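Local coordinates for protein histidine acid phosphatase (Hafnia alvei, PDB 4ARU) that belongs to the histidine acid phosphatases, branch 2 of the histidine phosphatase superfamily, and has a central mixed beta-sheet flanked by helices, at residues His55-Met60 / Gly99-Ala104; Gly61-Glu66 / His372-Val377. One frame throughout, in Å; residues are numbered along the deposited sequence. Where two conformers were deposited one is given.

Contact 1 (His55-Met60 / Gly99-Ala104); sequences HLISLM and GEAFLA
I57 carries CG2 anti to its own backbone N (CG1 lies beside that N, chi1 -66°), and this turns the methyl onto the helix that holds A101 and F102. The same branch touches twice: CG2 lies 3.7 Å from A101 CB and 3.6 Å from the backbone N of F102. I57 CB joins in, 3.8 Å from A101 CB, while the far end of the I57 chain leads away. F102, with CG anti to the backbone N (chi1 164°), carries its ring on from I57 toward the next turn of helix 51-70. Of its side chain, CB comes nearest to I57 CG2, at 4.2 Å; the ring stacks on F302 and leans on V87, in strands 300-305 and 85-89 of the mixed sheet.

Beside this apolar patch, S58 and A101 are the nearest CA pair, 4.9 Å apart. S58 CA sits 3.3 Å from A101 O in a bent CA-H...O contact. The OG of S58, in one of its two conformers, bonds back to H55 O within its own turn rather than across.

Helix 51-70 thus packs on helix 93-106, their local axes 7.0 Å apart at closest and crossing at -46°. Small side chains at S58 and A101 permit that spacing, and with no conventional hydrogen bond across it, cohesion probably rests mainly on apolar fit, with the CA-H...O contact perhaps adding a little.

Contact 2 (Gly61-Glu66 / His372-Val377); sequences GGFYRE and HPAGSV
F63 is the residue of 61-66 that meets the other segment, at P373 and A374. First come two glycines, G61 and G62, whose carbonyls take the routine helical bonds from R65 N and E66 N.

F63 follows, with CG anti to its backbone N (chi1 177°), which extends the ring from the helix toward the loop. A374 covers one face of that ring in two ways. Its CB stands 4.0 Å from the ring centroid and 16° off the normal, a CH-pi contact in which the methyl lies over the CD2-CE2 side of the ring and has F63 CD2 and CE2 each at 3.9 Å. The backbone N of A374 lies over the same face on the CE1 side, 3.6 Å from F63 CE1. P373 comes in obliquely beside A374, its CB 3.6 Å from F63 CE1.

Beyond F63 the helix turns to other neighbours. Y64 packs on A335 and V337 of strand 335-342, whereas R65 sends its guanidinium to the carbonyls of P75, N78 and L106. E66 returns to the incoming chain, its OE1 accepting from L370 N shortly before H372-V377.

On the opposing side, P373 and A374 form the lead-in to strand 375-378, which pairs antiparallel with strand 348-356 at the sheet; P373 O is bonded by Q361 NE2. The contact therefore joins helix 51-70 to the approach of a strand far along the chain. Its chemistry is dispersion and CH-pi attraction, without a hydrogen bond or charge pair across it: an aromatic face covered by a methyl and a backbone N, with the CB of P373 set obliquely alongside.

How the contacts relate
Contacts 1 and 2 use successive portions of helix 51-70, and their centres lie 12 Å apart. Both are buried, at similar distances from the centre of the chain, though contact 2 reaches the surface at P373. Contact 1 is helix on helix, made by an isoleucine branch, an alanine methyl and close backbone; contact 2 is helix on loop, bridged by an aromatic side chain with the backbones farther apart, and it buries less area. Neither uses a hydrogen bond across its segments. They meet where the F102 ring from contact 1 reaches the next portion of the helix, its CE1 lying 3.7 Å from Y64 CD2 and its CD1 packing near G61 CA, and where M60 SD packs on A374 CB.

Contact 1 (His55-Met60 / Gly99-Ala104)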
# COMPACT_ATOMS: atom_id res chain seq x y z
N HIS A 55 15.90 2.83 -7.01
CA HIS A 55 16.27 4.25 -7.15
C HIS A 55 15.12 5.16 -6.72
O HIS A 55 15.29 6.11 -5.96
CB HIS A 55 16.73 4.56 -8.56
CG HIS A 55 17.02 6.00 -8.79
ND1 HIS A 55 17.99 6.70 -8.10
CD2 HIS A 55 16.39 6.91 -9.57
CE1 HIS A 55 17.98 7.97 -8.49
NE2 HIS A 55 17.02 8.11 -9.39
N LEU A 56 13.94 4.85 -7.20
CA LEU A 56 12.76 5.62 -6.87
C LEU A 56 12.45 5.61 -5.39
O LEU A 56 12.03 6.63 -4.86
CB LEU A 56 11.55 5.17 -7.74
CG LEU A 56 11.60 5.54 -9.23
CD1 LEU A 56 10.59 4.75 -10.01
CD2 LEU A 56 11.37 7.03 -9.42
N ILE A 57 12.63 4.47 -4.71
CA ILE A 57 12.49 4.43 -3.27
C ILE A 57 13.55 5.27 -2.60
O ILE A 57 13.24 5.99 -1.63
CB ILE A 57 12.55 2.99 -2.74
CG1 ILE A 57 11.36 2.19 -3.22
CG2 ILE A 57 12.64 2.97 -1.21
CD1 ILE A 57 9.99 2.63 -2.70
N SER A 58 14.80 5.22 -3.08
CA SER A 58 15.84 6.07 -2.49
C SER A 58 15.50 7.56 -2.62
O SER A 58 15.79 8.32 -1.71
CB SER A 58 17.21 5.77 -3.08
OG SER A 58 17.38 6.36 -4.35
N LEU A 59 14.84 7.94 -3.73
CA LEU A 59 14.43 9.36 -3.88
C LEU A 59 13.43 9.70 -2.75
O LEU A 59 13.51 10.79 -2.14
CB LEU A 59 13.83 9.65 -5.28
CG LEU A 59 14.80 9.53 -6.43
CD1 LEU A 59 14.05 9.79 -7.75
CD2 LEU A 59 15.99 10.47 -6.31
N MET A 60 12.49 8.82 -2.46
CA MET A 60 11.59 8.99 -1.31
C MET A 60 12.35 9.08 0.00
O MET A 60 12.05 9.94 0.83
CB MET A 60 10.53 7.89 -1.24
CG MET A 60 9.50 7.98 -2.36
SD MET A 60 8.30 9.30 -2.09
CE MET A 60 7.21 8.59 -0.85
N GLY A 99 13.41 -1.63 1.80
CA GLY A 99 13.96 -1.16 3.04
C GLY A 99 15.38 -0.68 2.87
O GLY A 99 15.76 0.37 3.42
N GLU A 100 16.20 -1.45 2.16
CA GLU A 100 17.60 -1.02 1.91
C GLU A 100 17.70 0.29 1.09
O GLU A 100 18.52 1.13 1.39
CB GLU A 100 18.39 -2.14 1.25
CG GLU A 100 18.57 -3.29 2.25
CD GLU A 100 19.36 -4.48 1.79
OE1 GLU A 100 19.63 -4.63 0.57
OE2 GLU A 100 19.77 -5.25 2.71
N ALA A 101 16.82 0.46 0.11
CA ALA A 101 16.82 1.64 -0.71
C ALA A 101 16.35 2.86 0.08
O ALA A 101 16.86 3.98 -0.11
CB ALA A 101 15.96 1.43 -1.94
N PHE A 102 15.41 2.65 0.99
CA PHE A 102 14.99 3.72 1.90
C PHE A 102 16.14 4.21 2.75
O PHE A 102 16.40 5.42 2.82
CB PHE A 102 13.82 3.24 2.79
CG PHE A 102 13.58 4.11 4.00
CD1 PHE A 102 12.90 5.31 3.92
CD2 PHE A 102 14.05 3.72 5.24
CE1 PHE A 102 12.70 6.11 5.04
CE2 PHE A 102 13.87 4.51 6.35
CZ PHE A 102 13.16 5.68 6.28
N LEU A 103 16.91 3.27 3.33
CA LEU A 103 18.08 3.66 4.13
C LEU A 103 19.11 4.39 3.27
O LEU A 103 19.72 5.36 3.72
CB LEU A 103 18.71 2.43 4.79
CG LEU A 103 17.84 1.76 5.85
CD1 LEU A 103 18.54 0.46 6.23
CD2 LEU A 103 17.64 2.66 7.04
N ALA A 104 19.32 3.95 2.02
CA ALA A 104 20.32 4.59 1.15
C ALA A 104 19.93 6.03 0.80
O ALA A 104 20.82 6.86 0.64
CB ALA A 104 20.48 3.79 -0.12

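Contact 2 (Gly61-Glu66 / His372-Val377)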
# COMPACT_ATOMS: atom_id res chain seq x y z
N GLY A 61 13.35 8.21 0.20
CA GLY A 61 14.19 8.28 1.41
C GLY A 61 14.81 9.66 1.57
O GLY A 61 14.84 10.19 2.68
N GLY A 62 15.34 10.21 0.49
CA GLY A 62 15.92 11.57 0.49
C GLY A 62 14.88 12.61 0.85
O GLY A 62 15.20 13.57 1.54
N PHE A 63 13.67 12.45 0.37
CA PHE A 63 12.60 13.39 0.71
C PHE A 63 12.28 13.30 2.20
O PHE A 63 12.18 14.33 2.90
CB PHE A 63 11.35 13.11 -0.11
CG PHE A 63 10.20 14.02 0.28
CD1 PHE A 63 10.24 15.37 -0.05
CD2 PHE A 63 9.15 13.53 1.05
CE1 PHE A 63 9.20 16.23 0.34
CE2 PHE A 63 8.12 14.38 1.44
CZ PHE A 63 8.16 15.72 1.08
N TYR A 64 12.14 12.09 2.70
CA TYR A 64 11.90 11.87 4.12
C TYR A 64 13.00 12.48 4.97
O TYR A 64 12.74 13.10 6.01
CB TYR A 64 11.76 10.38 4.46
CG TYR A 64 10.52 9.67 3.99
CD1 TYR A 64 9.25 10.12 4.31
CD2 TYR A 64 10.63 8.52 3.23
CE1 TYR A 64 8.12 9.41 3.83
CE2 TYR A 64 9.52 7.82 2.78
CZ TYR A 64 8.29 8.29 3.05
OH TYR A 64 7.23 7.49 2.56
N ARG A 65 14.25 12.33 4.53
CA ARG A 65 15.37 12.97 5.23
C ARG A 65 15.16 14.47 5.35
O ARG A 65 15.27 15.03 6.45
CB ARG A 65 16.73 12.64 4.58
CG ARG A 65 17.93 13.30 5.25
CD ARG A 65 17.93 12.99 6.74
NE ARG A 65 19.07 13.52 7.50
CZ ARG A 65 20.28 12.96 7.55
NH1 ARG A 65 20.56 11.83 6.90
NH2 ARG A 65 21.24 13.54 8.27
N GLU A 66 14.83 15.13 4.24
CA GLU A 66 14.67 16.58 4.26
C GLU A 66 13.49 16.96 5.15
O GLU A 66 13.62 17.94 5.90
CB GLU A 66 14.43 17.14 2.87
CG GLU A 66 15.62 17.11 1.93
CD GLU A 66 15.52 18.11 0.76
OE1 GLU A 66 14.84 19.15 0.84
OE2 GLU A 66 16.19 17.85 -0.26
N HIS A 372 10.57 20.88 -4.09
CA HIS A 372 9.90 20.10 -5.13
C HIS A 372 9.44 18.79 -4.54
O HIS A 372 10.07 17.75 -4.77
CB HIS A 372 10.79 19.94 -6.37
CG HIS A 372 11.10 21.23 -7.01
ND1 HIS A 372 12.25 21.95 -6.76
CD2 HIS A 372 10.34 22.02 -7.81
CE1 HIS A 372 12.20 23.09 -7.41
NE2 HIS A 372 11.04 23.15 -8.06
N PRO A 373 8.37 18.82 -3.75
CA PRO A 373 8.13 17.75 -2.84
C PRO A 373 7.39 16.55 -3.43
O PRO A 373 6.69 16.66 -4.43
CB PRO A 373 7.26 18.43 -1.73
CG PRO A 373 6.56 19.53 -2.44
CD PRO A 373 7.56 20.03 -3.43
N ALA A 374 7.48 15.42 -2.74
CA ALA A 374 6.52 14.31 -2.96
C ALA A 374 5.11 14.82 -2.71
O ALA A 374 4.88 15.80 -1.99
CB ALA A 374 6.84 13.17 -2.04
N GLY A 375 4.14 14.12 -3.28
CA GLY A 375 2.75 14.35 -2.94
C GLY A 375 2.49 13.95 -1.51
O GLY A 375 3.14 13.07 -0.93
N SER A 376 1.52 14.63 -0.90
CA SER A 376 1.12 14.29 0.46
C SER A 376 -0.33 14.69 0.64
O SER A 376 -0.70 15.79 0.28
CB SER A 376 2.04 14.96 1.51
OG SER A 376 1.74 14.61 2.86
N VAL A 377 -1.13 13.79 1.19
CA VAL A 377 -2.53 14.06 1.50
C VAL A 377 -2.72 13.83 2.99
O VAL A 377 -2.44 12.74 3.49
CB VAL A 377 -3.47 13.16 0.69
CG1 VAL A 377 -4.91 13.36 1.11
CG2 VAL A 377 -3.32 13.47 -0.79